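Local coordinates for periplasmic protein TorT (Vibrio parahaemolyticus, PDB 3O1I) that probably binds a small ligand in the periplasm and probably works with the sensor kinase TorS in sensing trimethylamine N-oxide, at residues 182-185 / 186-189; 174-178 / 179-183; 118-121 / 122-126; 154-157 / 158-162; 112-115 / 116-119. One frame throughout, in Å; residues are numbered along the deposited sequence.

Contact 1. Residues 182-185 / 186-189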
loop_
_atom_site.group_PDB
_atom_site.type_symbol
_atom_site.label_atom_id
_atom_site.label_comp_id
_atom_site.label_asym_id
_atom_site.label_seq_id
_atom_site.Cartn_x
_atom_site.Cartn_y
_atom_site.Cartn_z
ATOM N N GLN D 182 10.311 -7.922 -17.032
ATOM C CA GLN D 182 11.147 -7.975 -18.230
ATOM C C GLN D 182 12.602 -7.695 -17.850
ATOM O O GLN D 182 13.518 -8.360 -18.340
ATOM C CB GLN D 182 10.672 -6.945 -19.267
ATOM C CG GLN D 182 9.360 -7.287 -19.972
ATOM C CD GLN D 182 9.402 -8.636 -20.679
ATOM O OE1 GLN D 182 10.367 -8.957 -21.379
ATOM N NE2 GLN D 182 8.344 -9.426 -20.508
ATOM N N ARG D 183 12.803 -6.715 -16.969
ATOM C CA ARG D 183 14.148 -6.368 -16.521
ATOM C C ARG D 183 14.795 -7.644 -16.049
ATOM O O ARG D 183 15.925 -7.966 -16.419
ATOM C CB ARG D 183 14.119 -5.370 -15.360
ATOM C CG ARG D 183 15.508 -5.094 -14.800
ATOM C CD ARG D 183 15.494 -4.154 -13.605
ATOM N NE ARG D 183 15.523 -2.745 -13.990
ATOM C CZ ARG D 183 14.491 -2.085 -14.499
ATOM N NH1 ARG D 183 13.337 -2.709 -14.690
ATOM N NH2 ARG D 183 14.607 -0.801 -14.804
ATOM N N ASN D 184 14.056 -8.364 -15.215
ATOM C CA ASN D 184 14.515 -9.631 -14.674
ATOM C C ASN D 184 14.870 -10.569 -15.834
ATOM O O ASN D 184 15.866 -11.288 -15.788
ATOM C CB ASN D 184 13.414 -10.237 -13.795
ATOM C CG ASN D 184 13.816 -11.564 -13.192
ATOM O OD1 ASN D 184 14.681 -11.631 -12.315
ATOM N ND2 ASN D 184 13.192 -12.636 -13.668
ATOM N N LEU D 185 14.054 -10.547 -16.881
ATOM C CA LEU D 185 14.307 -11.392 -18.041
ATOM C C LEU D 185 15.545 -10.958 -18.819
ATOM O O LEU D 185 16.256 -11.779 -19.403
ATOM C CB LEU D 185 13.098 -11.388 -18.974
ATOM C CG LEU D 185 11.954 -12.308 -18.562
ATOM C CD1 LEU D 185 10.931 -12.376 -19.694
ATOM C CD2 LEU D 185 12.509 -13.696 -18.263
ATOM N N VAL D 186 15.800 -9.659 -18.828
ATOM C CA VAL D 186 16.950 -9.131 -19.533
ATOM C C VAL D 186 18.209 -9.519 -18.777
ATOM O O VAL D 186 19.170 -10.014 -19.369
ATOM C CB VAL D 186 16.865 -7.587 -19.656
ATOM C CG1 VAL D 186 18.206 -7.024 -20.067
ATOM C CG2 VAL D 186 15.805 -7.199 -20.678
ATOM N N GLN D 187 18.183 -9.299 -17.460
ATOM C CA GLN D 187 19.315 -9.603 -16.585
ATOM C C GLN D 187 19.736 -11.041 -16.775
ATOM O O GLN D 187 20.922 -11.326 -16.939
ATOM C CB GLN D 187 18.957 -9.362 -15.116
ATOM C CG GLN D 187 18.404 -7.976 -14.822
ATOM C CD GLN D 187 17.988 -7.811 -13.364
ATOM O OE1 GLN D 187 17.506 -8.765 -12.728
ATOM N NE2 GLN D 187 18.153 -6.595 -12.830
ATOM N N ARG D 188 18.767 -11.949 -16.758
ATOM C CA ARG D 188 19.072 -13.357 -16.953
ATOM C C ARG D 188 19.795 -13.498 -18.283
ATOM O O ARG D 188 20.733 -14.279 -18.408
ATOM C CB ARG D 188 17.788 -14.191 -16.970
ATOM C CG ARG D 188 18.039 -15.702 -16.956
ATOM C CD ARG D 188 16.768 -16.519 -17.201
ATOM N NE ARG D 188 15.633 -16.075 -16.390
ATOM C CZ ARG D 188 14.455 -16.695 -16.335
ATOM N NH1 ARG D 188 14.243 -17.800 -17.041
ATOM N NH2 ARG D 188 13.483 -16.200 -15.583
ATOM N N VAL D 189 19.355 -12.731 -19.275
ATOM C CA VAL D 189 19.959 -12.767 -20.601
ATOM C C VAL D 189 21.419 -12.336 -20.567
ATOM O O VAL D 189 22.299 -13.051 -21.054
ATOM C CB VAL D 189 19.181 -11.867 -21.586
ATOM C CG1 VAL D 189 19.960 -11.690 -22.896
ATOM C CG2 VAL D 189 17.817 -12.488 -21.853
#

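Contact 2. Residues 174-178 / 179-183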
loop_
_atom_site.group_PDB
_atom_site.type_symbol
_atom_site.label_atom_id
_atom_site.label_comp_id
_atom_site.label_asym_id
_atom_site.label_seq_id
_atom_site.Cartn_x
_atom_site.Cartn_y
_atom_site.Cartn_z
ATOM N N TRP D 174 9.367 -15.669 -21.844
ATOM C CA TRP D 174 8.056 -15.054 -21.805
ATOM C C TRP D 174 7.765 -14.494 -20.420
ATOM O O TRP D 174 8.257 -14.998 -19.418
ATOM C CB TRP D 174 7.005 -16.087 -22.193
ATOM C CG TRP D 174 7.372 -16.849 -23.423
ATOM C CD1 TRP D 174 7.971 -18.079 -23.486
ATOM C CD2 TRP D 174 7.214 -16.409 -24.775
ATOM N NE1 TRP D 174 8.196 -18.430 -24.796
ATOM C CE2 TRP D 174 7.744 -17.424 -25.609
ATOM C CE3 TRP D 174 6.678 -15.257 -25.364
ATOM C CZ2 TRP D 174 7.751 -17.317 -27.010
ATOM C CZ3 TRP D 174 6.686 -15.152 -26.755
ATOM C CH2 TRP D 174 7.220 -16.178 -27.562
ATOM N N ALA D 175 6.960 -13.444 -20.376
ATOM C CA ALA D 175 6.594 -12.799 -19.129
ATOM C C ALA D 175 5.750 -11.599 -19.480
ATOM O O ALA D 175 5.930 -10.997 -20.530
ATOM C CB ALA D 175 7.829 -12.354 -18.386
ATOM N N ASP D 176 4.834 -11.237 -18.598
ATOM C CA ASP D 176 3.977 -10.097 -18.862
ATOM C C ASP D 176 4.804 -8.846 -19.181
ATOM O O ASP D 176 5.987 -8.764 -18.852
ATOM C CB ASP D 176 3.063 -9.866 -17.660
ATOM C CG ASP D 176 2.322 -11.135 -17.243
ATOM O OD1 ASP D 176 1.679 -11.777 -18.105
ATOM O OD2 ASP D 176 2.377 -11.495 -16.048
ATOM N N ASN D 177 4.190 -7.867 -19.831
ATOM C CA ASN D 177 4.938 -6.673 -20.178
ATOM C C ASN D 177 5.012 -5.647 -19.072
ATOM O O ASN D 177 4.544 -4.521 -19.201
ATOM C CB ASN D 177 4.394 -6.046 -21.466
ATOM C CG ASN D 177 4.624 -6.937 -22.682
ATOM O OD1 ASN D 177 5.727 -7.461 -22.889
ATOM N ND2 ASN D 177 3.581 -7.112 -23.491
ATOM N N ASP D 178 5.613 -6.067 -17.970
ATOM C CA ASP D 178 5.833 -5.208 -16.820
ATOM C C ASP D 178 7.324 -4.911 -16.937
ATOM O O ASP D 178 8.113 -5.816 -17.188
ATOM C CB ASP D 178 5.551 -5.986 -15.534
ATOM C CG ASP D 178 5.601 -5.116 -14.289
ATOM O OD1 ASP D 178 6.579 -4.347 -14.105
ATOM O OD2 ASP D 178 4.654 -5.218 -13.479
ATOM N N LYS D 179 7.724 -3.664 -16.763
ATOM C CA LYS D 179 9.138 -3.351 -16.887
ATOM C C LYS D 179 9.987 -4.245 -15.978
ATOM O O LYS D 179 10.983 -4.832 -16.422
ATOM C CB LYS D 179 9.381 -1.878 -16.572
ATOM C CG LYS D 179 10.646 -1.303 -17.207
ATOM C CD LYS D 179 10.662 0.215 -17.074
ATOM C CE LYS D 179 11.982 0.820 -17.505
ATOM N NZ LYS D 179 12.028 2.278 -17.163
ATOM N N GLU D 180 9.572 -4.374 -14.718
ATOM C CA GLU D 180 10.296 -5.197 -13.753
ATOM C C GLU D 180 10.423 -6.683 -14.083
ATOM O O GLU D 180 11.482 -7.278 -13.873
ATOM C CB GLU D 180 9.676 -5.043 -12.372
ATOM C CG GLU D 180 9.923 -3.682 -11.751
ATOM C CD GLU D 180 11.362 -3.184 -11.942
ATOM O OE1 GLU D 180 12.319 -3.965 -11.718
ATOM O OE2 GLU D 180 11.529 -1.998 -12.312
ATOM N N LEU D 181 9.350 -7.283 -14.588
ATOM C CA LEU D 181 9.371 -8.700 -14.942
ATOM C C LEU D 181 10.285 -8.917 -16.143
ATOM O O LEU D 181 10.937 -9.961 -16.270
ATOM C CB LEU D 181 7.960 -9.184 -15.294
ATOM C CG LEU D 181 6.822 -8.802 -14.350
ATOM C CD1 LEU D 181 5.539 -9.462 -14.833
ATOM C CD2 LEU D 181 7.157 -9.242 -12.930
ATOM N N GLN D 182 10.311 -7.922 -17.032
ATOM C CA GLN D 182 11.147 -7.975 -18.230
ATOM C C GLN D 182 12.602 -7.695 -17.850
ATOM O O GLN D 182 13.518 -8.360 -18.340
ATOM C CB GLN D 182 10.672 -6.945 -19.267
ATOM C CG GLN D 182 9.360 -7.287 -19.972
ATOM C CD GLN D 182 9.402 -8.636 -20.679
ATOM O OE1 GLN D 182 10.367 -8.957 -21.379
ATOM N NE2 GLN D 182 8.344 -9.426 -20.508
ATOM N N ARG D 183 12.803 -6.715 -16.969
ATOM C CA ARG D 183 14.148 -6.368 -16.521
ATOM C C ARG D 183 14.795 -7.644 -16.049
ATOM O O ARG D 183 15.925 -7.966 -16.419
ATOM C CB ARG D 183 14.119 -5.370 -15.360
ATOM C CG ARG D 183 15.508 -5.094 -14.800
ATOM C CD ARG D 183 15.494 -4.154 -13.605
ATOM N NE ARG D 183 15.523 -2.745 -13.990
ATOM C CZ ARG D 183 14.491 -2.085 -14.499
ATOM N NH1 ARG D 183 13.337 -2.709 -14.690
ATOM N NH2 ARG D 183 14.607 -0.801 -14.804
#

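Contact 3. Residues 118-121 / 122-126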
loop_
_atom_site.group_PDB
_atom_site.type_symbol
_atom_site.label_atom_id
_atom_site.label_comp_id
_atom_site.label_asym_id
_atom_site.label_seq_id
_atom_site.Cartn_x
_atom_site.Cartn_y
_atom_site.Cartn_z
ATOM N N MET D 118 5.494 -6.942 -38.343
ATOM C CA MET D 118 6.247 -6.139 -37.388
ATOM C C MET D 118 7.424 -7.037 -36.980
ATOM O O MET D 118 8.570 -6.594 -36.872
ATOM C CB MET D 118 5.378 -5.799 -36.182
ATOM C CG MET D 118 4.216 -4.878 -36.490
ATOM S SD MET D 118 4.716 -3.152 -36.622
ATOM C CE MET D 118 5.384 -2.831 -34.988
ATOM N N GLY D 119 7.119 -8.313 -36.772
ATOM C CA GLY D 119 8.146 -9.268 -36.421
ATOM C C GLY D 119 9.006 -9.491 -37.650
ATOM O O GLY D 119 10.229 -9.643 -37.560
ATOM N N TYR D 120 8.359 -9.502 -38.812
ATOM C CA TYR D 120 9.073 -9.690 -40.067
ATOM C C TYR D 120 10.023 -8.517 -40.261
ATOM O O TYR D 120 11.216 -8.696 -40.487
ATOM C CB TYR D 120 8.101 -9.750 -41.244
ATOM C CG TYR D 120 8.739 -10.289 -42.508
ATOM C CD1 TYR D 120 8.744 -11.661 -42.778
ATOM C CD2 TYR D 120 9.386 -9.433 -43.411
ATOM C CE1 TYR D 120 9.376 -12.167 -43.912
ATOM C CE2 TYR D 120 10.021 -9.931 -44.545
ATOM C CZ TYR D 120 10.012 -11.298 -44.787
ATOM O OH TYR D 120 10.645 -11.798 -45.901
ATOM N N GLU D 121 9.489 -7.310 -40.165
ATOM C CA GLU D 121 10.321 -6.137 -40.327
ATOM C C GLU D 121 11.529 -6.167 -39.402
ATOM O O GLU D 121 12.586 -5.638 -39.740
ATOM C CB GLU D 121 9.514 -4.867 -40.068
ATOM C CG GLU D 121 9.134 -4.101 -41.331
ATOM C CD GLU D 121 10.345 -3.595 -42.103
ATOM O OE1 GLU D 121 11.188 -2.882 -41.508
ATOM O OE2 GLU D 121 10.451 -3.908 -43.309
ATOM N N ALA D 122 11.377 -6.798 -38.242
ATOM C CA ALA D 122 12.458 -6.876 -37.265
ATOM C C ALA D 122 13.487 -7.940 -37.622
ATOM O O ALA D 122 14.695 -7.711 -37.516
ATOM C CB ALA D 122 11.886 -7.148 -35.890
ATOM N N GLY D 123 12.999 -9.108 -38.032
ATOM C CA GLY D 123 13.887 -10.189 -38.415
ATOM C C GLY D 123 14.614 -9.858 -39.711
ATOM O O GLY D 123 15.774 -10.234 -39.909
ATOM N N LYS D 124 13.925 -9.143 -40.598
ATOM C CA LYS D 124 14.490 -8.746 -41.882
ATOM C C LYS D 124 15.700 -7.847 -41.642
ATOM O O LYS D 124 16.682 -7.925 -42.371
ATOM C CB LYS D 124 13.434 -8.000 -42.716
ATOM C CG LYS D 124 13.551 -8.187 -44.227
ATOM C CD LYS D 124 12.372 -7.554 -44.984
ATOM C CE LYS D 124 12.342 -6.027 -44.851
ATOM N NZ LYS D 124 11.230 -5.393 -45.635
ATOM N N TYR D 125 15.632 -6.996 -40.620
ATOM C CA TYR D 125 16.745 -6.103 -40.314
ATOM C C TYR D 125 17.975 -6.877 -39.866
ATOM O O TYR D 125 19.103 -6.493 -40.163
ATOM C CB TYR D 125 16.373 -5.115 -39.209
ATOM C CG TYR D 125 17.558 -4.353 -38.646
ATOM C CD1 TYR D 125 17.764 -3.011 -38.963
ATOM C CD2 TYR D 125 18.464 -4.969 -37.776
ATOM C CE1 TYR D 125 18.837 -2.296 -38.425
ATOM C CE2 TYR D 125 19.543 -4.267 -37.235
ATOM C CZ TYR D 125 19.721 -2.929 -37.560
ATOM O OH TYR D 125 20.755 -2.212 -36.998
ATOM N N LEU D 126 17.764 -7.959 -39.134
ATOM C CA LEU D 126 18.891 -8.733 -38.654
ATOM C C LEU D 126 19.390 -9.741 -39.680
ATOM O O LEU D 126 20.576 -10.071 -39.694
ATOM C CB LEU D 126 18.527 -9.430 -37.343
ATOM C CG LEU D 126 18.267 -8.464 -36.183
ATOM C CD1 LEU D 126 17.755 -9.250 -35.002
ATOM C CD2 LEU D 126 19.529 -7.709 -35.813
#

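Contact 4. Residues 154-157 / 158-162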
loop_
_atom_site.group_PDB
_atom_site.type_symbol
_atom_site.label_atom_id
_atom_site.label_comp_id
_atom_site.label_asym_id
_atom_site.label_seq_id
_atom_site.Cartn_x
_atom_site.Cartn_y
_atom_site.Cartn_z
ATOM N N VAL D 154 3.497 -12.371 -34.047
ATOM C CA VAL D 154 4.798 -11.737 -34.263
ATOM C C VAL D 154 5.917 -12.760 -34.450
ATOM O O VAL D 154 6.834 -12.557 -35.246
ATOM C CB VAL D 154 5.174 -10.826 -33.078
ATOM C CG1 VAL D 154 6.647 -10.462 -33.135
ATOM C CG2 VAL D 154 4.343 -9.573 -33.120
ATOM N N THR D 155 5.843 -13.850 -33.697
ATOM C CA THR D 155 6.839 -14.905 -33.787
ATOM C C THR D 155 6.983 -15.372 -35.235
ATOM O O THR D 155 8.001 -15.116 -35.870
ATOM C CB THR D 155 6.462 -16.121 -32.892
ATOM O OG1 THR D 155 6.463 -15.717 -31.518
ATOM C CG2 THR D 155 7.457 -17.268 -33.078
ATOM N N THR D 156 5.963 -16.045 -35.758
ATOM C CA THR D 156 6.016 -16.532 -37.133
ATOM C C THR D 156 6.470 -15.422 -38.076
ATOM O O THR D 156 7.190 -15.674 -39.036
ATOM C CB THR D 156 4.646 -17.088 -37.586
ATOM O OG1 THR D 156 4.313 -18.231 -36.786
ATOM C CG2 THR D 156 4.694 -17.506 -39.053
ATOM N N GLY D 157 6.046 -14.195 -37.792
ATOM C CA GLY D 157 6.460 -13.066 -38.604
ATOM C C GLY D 157 7.970 -12.951 -38.499
ATOM O O GLY D 157 8.672 -13.011 -39.505
ATOM N N PHE D 158 8.472 -12.802 -37.274
ATOM C CA PHE D 158 9.909 -12.701 -37.030
ATOM C C PHE D 158 10.622 -13.934 -37.559
ATOM O O PHE D 158 11.642 -13.832 -38.234
ATOM C CB PHE D 158 10.205 -12.593 -35.533
ATOM C CG PHE D 158 11.675 -12.602 -35.205
ATOM C CD1 PHE D 158 12.420 -11.423 -35.243
ATOM C CD2 PHE D 158 12.326 -13.799 -34.907
ATOM C CE1 PHE D 158 13.784 -11.435 -34.989
ATOM C CE2 PHE D 158 13.690 -13.822 -34.654
ATOM C CZ PHE D 158 14.422 -12.639 -34.696
ATOM N N TYR D 159 10.085 -15.103 -37.231
ATOM C CA TYR D 159 10.680 -16.355 -37.665
ATOM C C TYR D 159 10.957 -16.421 -39.163
ATOM O O TYR D 159 12.067 -16.761 -39.569
ATOM C CB TYR D 159 9.805 -17.536 -37.232
ATOM C CG TYR D 159 10.311 -18.214 -35.978
ATOM C CD1 TYR D 159 10.378 -17.527 -34.764
ATOM C CD2 TYR D 159 10.768 -19.531 -36.011
ATOM C CE1 TYR D 159 10.892 -18.136 -33.611
ATOM C CE2 TYR D 159 11.286 -20.150 -34.865
ATOM C CZ TYR D 159 11.345 -19.446 -33.671
ATOM O OH TYR D 159 11.858 -20.055 -32.546
ATOM N N GLU D 160 9.964 -16.085 -39.983
ATOM C CA GLU D 160 10.127 -16.126 -41.435
ATOM C C GLU D 160 11.293 -15.284 -41.917
ATOM O O GLU D 160 12.229 -15.793 -42.524
ATOM C CB GLU D 160 8.856 -15.648 -42.137
ATOM C CG GLU D 160 7.634 -16.544 -41.946
ATOM C CD GLU D 160 7.895 -18.007 -42.286
ATOM O OE1 GLU D 160 8.724 -18.284 -43.184
ATOM O OE2 GLU D 160 7.253 -18.881 -41.660
ATOM N N ALA D 161 11.228 -13.989 -41.643
ATOM C CA ALA D 161 12.273 -13.066 -42.057
ATOM C C ALA D 161 13.673 -13.448 -41.575
ATOM O O ALA D 161 14.662 -12.923 -42.078
ATOM C CB ALA D 161 11.933 -11.666 -41.574
ATOM N N ILE D 162 13.762 -14.365 -40.618
ATOM C CA ILE D 162 15.053 -14.763 -40.054
ATOM C C ILE D 162 15.515 -16.171 -40.424
ATOM O O ILE D 162 16.690 -16.494 -40.263
ATOM C CB ILE D 162 15.011 -14.669 -38.485
ATOM C CG1 ILE D 162 14.897 -13.209 -38.041
ATOM C CG2 ILE D 162 16.250 -15.301 -37.867
ATOM C CD1 ILE D 162 16.169 -12.410 -38.196
#

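Contact 5. Residues 112-115 / 116-119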
loop_
_atom_site.group_PDB
_atom_site.type_symbol
_atom_site.label_atom_id
_atom_site.label_comp_id
_atom_site.label_asym_id
_atom_site.label_seq_id
_atom_site.Cartn_x
_atom_site.Cartn_y
_atom_site.Cartn_z
ATOM N N GLY D 112 -6.365 -1.744 -38.042
ATOM C CA GLY D 112 -5.542 -2.708 -37.342
ATOM C C GLY D 112 -4.415 -3.246 -38.194
ATOM O O GLY D 112 -4.631 -3.780 -39.282
ATOM N N VAL D 113 -3.203 -3.115 -37.681
ATOM C CA VAL D 113 -2.009 -3.572 -38.372
ATOM C C VAL D 113 -1.619 -5.006 -38.022
ATOM O O VAL D 113 -1.385 -5.317 -36.863
ATOM C CB VAL D 113 -0.830 -2.656 -38.028
ATOM C CG1 VAL D 113 0.442 -3.180 -38.654
ATOM C CG2 VAL D 113 -1.135 -1.239 -38.486
ATOM N N ASP D 114 -1.553 -5.873 -39.028
ATOM C CA ASP D 114 -1.152 -7.264 -38.826
ATOM C C ASP D 114 0.269 -7.223 -38.266
ATOM O O ASP D 114 1.200 -6.777 -38.939
ATOM C CB ASP D 114 -1.165 -8.018 -40.163
ATOM C CG ASP D 114 -0.714 -9.470 -40.031
ATOM O OD1 ASP D 114 -0.415 -9.912 -38.899
ATOM O OD2 ASP D 114 -0.657 -10.173 -41.065
ATOM N N TRP D 115 0.441 -7.688 -37.034
ATOM C CA TRP D 115 1.754 -7.653 -36.408
ATOM C C TRP D 115 2.795 -8.575 -37.020
ATOM O O TRP D 115 3.992 -8.408 -36.775
ATOM C CB TRP D 115 1.609 -7.890 -34.905
ATOM C CG TRP D 115 1.025 -6.685 -34.263
ATOM C CD1 TRP D 115 -0.255 -6.240 -34.389
ATOM C CD2 TRP D 115 1.733 -5.669 -33.550
ATOM N NE1 TRP D 115 -0.388 -5.004 -33.815
ATOM C CE2 TRP D 115 0.819 -4.627 -33.291
ATOM C CE3 TRP D 115 3.054 -5.533 -33.114
ATOM C CZ2 TRP D 115 1.180 -3.462 -32.614
ATOM C CZ3 TRP D 115 3.416 -4.376 -32.442
ATOM C CH2 TRP D 115 2.481 -3.353 -32.198
ATOM N N TYR D 116 2.336 -9.531 -37.826
ATOM C CA TYR D 116 3.222 -10.471 -38.514
ATOM C C TYR D 116 4.324 -9.684 -39.208
ATOM O O TYR D 116 5.491 -10.068 -39.180
ATOM C CB TYR D 116 2.432 -11.247 -39.569
ATOM C CG TYR D 116 3.259 -12.161 -40.446
ATOM C CD1 TYR D 116 3.391 -13.513 -40.141
ATOM C CD2 TYR D 116 3.899 -11.676 -41.597
ATOM C CE1 TYR D 116 4.132 -14.363 -40.955
ATOM C CE2 TYR D 116 4.647 -12.518 -42.416
ATOM C CZ TYR D 116 4.753 -13.860 -42.085
ATOM O OH TYR D 116 5.466 -14.718 -42.881
ATOM N N TRP D 117 3.934 -8.575 -39.827
ATOM C CA TRP D 117 4.863 -7.721 -40.554
ATOM C C TRP D 117 5.661 -6.787 -39.650
ATOM O O TRP D 117 6.401 -5.929 -40.129
ATOM C CB TRP D 117 4.111 -6.923 -41.638
ATOM C CG TRP D 117 3.447 -7.829 -42.638
ATOM C CD1 TRP D 117 2.155 -8.281 -42.611
ATOM C CD2 TRP D 117 4.088 -8.518 -43.713
ATOM N NE1 TRP D 117 1.957 -9.219 -43.596
ATOM C CE2 TRP D 117 3.129 -9.385 -44.287
ATOM C CE3 TRP D 117 5.383 -8.496 -44.242
ATOM C CZ2 TRP D 117 3.426 -10.222 -45.365
ATOM C CZ3 TRP D 117 5.680 -9.325 -45.310
ATOM C CH2 TRP D 117 4.704 -10.179 -45.861
ATOM N N MET D 118 5.494 -6.942 -38.343
ATOM C CA MET D 118 6.247 -6.139 -37.388
ATOM C C MET D 118 7.424 -7.037 -36.980
ATOM O O MET D 118 8.570 -6.594 -36.872
ATOM C CB MET D 118 5.378 -5.799 -36.182
ATOM C CG MET D 118 4.216 -4.878 -36.490
ATOM S SD MET D 118 4.716 -3.152 -36.622
ATOM C CE MET D 118 5.384 -2.831 -34.988
ATOM N N GLY D 119 7.119 -8.313 -36.772
ATOM C CA GLY D 119 8.146 -9.268 -36.421
ATOM C C GLY D 119 9.006 -9.491 -37.650
ATOM O O GLY D 119 10.229 -9.643 -37.560
#

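Contact 1. Residues 182-185 / 186-189
Gln187 lays its side-chain amide over the aliphatic part of Arg183, one turn earlier in helix 179-192. Gln187 NE2 comes within 3.6 Å of Arg183 CG. The first torsion of Gln187 (chi1 -54°) sets CG beside its own backbone N, and the extended chain then runs back along the helix. The Gln187 amide and the Arg183 guanidinium do not touch, and their planes stand 87° apart. Beneath them Gln187 N donates to Arg183 O at 2.8 Å.

A second pair lies next to this one. Leu185 and Arg188 run side by side in the same direction. Leu185 CD2 covers one face of the guanidinium off centre, 3.8 Å from Arg188 NH2. Asn184 ND2 stands near the plane of that group, at its edge. Val186 and Val189 instead face strand 137-142.

The polar ends of the first pair have partners beyond the turn. Glu211 of helix 202-214 takes a salt bridge from Arg183 NE and a hydrogen bond from Gln187 NE2. Arg183 NH2 also pairs with an acidic side chain of a different protein in the assembly. Two donors on one carboxylate would probably help Glu211 stay ionised.

Contact 2. Residues 174-178 / 179-183
Gln182 bends at its second torsion (chi2 -57°), which folds its amide back from the helix toward the carbonyls of Ala175 and Asp176. Asp178 holds CG anti to its backbone N (chi1 -173°), and its carboxylate then reaches the first turn of helix 179-192.

The amide of Gln182 makes the long reach. Its NE2 donates to Asp176 O at 3.0 Å, almost straight. The acceptor lies in the amide plane of Gln182, while the donor sits well above the carbonyl plane of Asp176. Gln182 thus uses its side chain on the loop and its backbone N on Asp178 O, also at 3.0 Å. The two bonds tie both ends of 176-178 to one residue.

Leu181 also rests against the loop. Its CD1 lies 3.8 Å from Asp176 CB, and its CG packs on Asp178 CB. Ala175 CB comes near Leu181 CB at 4.4 Å.

The charged ends of this turn have other partners. Lys179 NZ forms a salt bridge with an acidic side chain of a different protein. Glu180 OE2 pairs with Arg183 NH1 at 3.1 Å, by charge alone, as it lies well out of the guanidinium plane.

Asp178 OD1 accepts from Glu180 N at 3.1 Å, on its anti side. This is an aspartate N-cap, here at the start of the helix that follows strand 167-172.

Contact 3. Residues 118-121 / 122-126
Tyr120 and Lys124 touch along the helix, with Lys124 CD 3.4 Å from Tyr120 CE2. The methylene chain passes the ring at a slant. The close-packed part of this contact is the backbone face made by Gly119 and Gly123. Gly123 N donates to Gly119 O at 2.9 Å. Next to it Lys124 N donates to Tyr120 O at 2.7 Å. Ala122 is buried too, but its N makes only weak bonds, to Met118 O and Gly119 O.

The looser side holds Glu121 and Lys124, and Lys124 is exposed to solvent. Lys124 bends at its third torsion (chi3 66°), which turns NZ toward the glutamate. NZ then meets Glu121 OE2 at 2.9 Å, a salt bridge nearly along the C-O axis of that oxygen. One charged pair here links neighbouring turns of the helix.

Helix 116-127 is held from several sides. Tyr120 and Lys124 rest on Ala161 of helix 152-163. Tyr125 meets the ring of Phe243 with nearly parallel planes. Leu126 packs on Tyr197 and Val199 of strand 197-200, and Glu121 reaches Pro245 of strand 244-246.

Contact 4. Residues 154-157 / 158-162
Val154 O accepts from Phe158 N at 2.6 Å, and Glu160 N repeats the helical pattern on Thr156 O at 3.0 Å. The helix, 152-163, is the connection of a beta-alpha-beta unit between strands 137-142 and 167-172. The next bond, from Ala161 N to Gly157 O, is weak at 3.5 Å.

Two side-chain pairs follow the same four-residue spacing. Thr155 and Tyr159 lie side by side, pointing the same way. Thr155 turns CG2 anti to its backbone N and OG1 beside it (chi1 -64°), which leaves the methyl for the ring. CG2 then lies 3.4 Å from Tyr159 CD1, at an oblique approach. Tyr159 also reaches Ile169 of strand 167-172.

Thr156 and Glu160 run alongside each other in the same manner. Thr156 CG2 stands 3.9 Å from Glu160 OE2, with no polar bond between the two. The hydroxyl OG1 of Thr156 makes a weak hydrogen bond to Lys152 O.

Val154, Phe158 and Ile162 make the buried side. Val154 touches Trp115 and Val226, and Ile162 packs on Ile167 of strand 167-172. Ile162 CG1 sits over one face of the Phe158 ring, 3.4 Å above its plane and offset toward the rim.

Contact 5. Residues 112-115 / 116-119
Met118 lies over one face of Trp115, where loop 112-115 turns into helix 116-127. Its CG stands 3.5 Å above the ring plane, offset toward the rim. Bends at the second and third torsions (chi2 -79°, chi3 -61°) curl the chain along the indole, and CE comes 3.6 Å from Trp115 CZ3. Met118 SD sits above the six-membered ring at some distance, 4.8 Å from its centroid, in a Met-aromatic contact. Trp115 also makes a cation-pi contact with Arg148.

Asp114 sets its carboxylate beside the first turn. It lies alongside Tyr116, and OD1 accepts from Tyr116 N at 3.0 Å. The N-H comes from above the carboxylate plane. The same carboxylate stands almost perpendicular to the indole of Trp117, with OD2 3.7 Å from CD1 of Trp117. Tyr116 and Trp117 pack together as well, with Tyr116 CD2 over one face of the Trp117 indole.

Trp115 O takes two donors, Met118 N from above the carbonyl plane and Gly119 N nearly in line at 3.1 Å. Asp114 O receives a weak bond from Trp117 N. The negative carboxylate at this helix start would probably be stabilised by the helix dipole.

The contacts form two groups in the lobe built on the sheet of strands 137-142, 167-172, 197-200 and 222-225. Contacts 1 and 2 share helix 179-192, with Leu185 CD1 3.4 Å from Ala175 CB, and both reach another protein chain. Contacts 3 and 4 lie on neighbouring helices, their centres about 7 Å apart. Contact 5 begins the helix of contact 3, and its Trp115 CB packs on Val154 CG2 of contact 4 at 3.7 Å. The groups lie about 22 Å apart (centres of contacts 1 and 3). Trp174 of contact 2 bridges them by touching Thr155 of contact 4. Residues 112-115 lead from the other lobe; in this family ligands bind between the lobes.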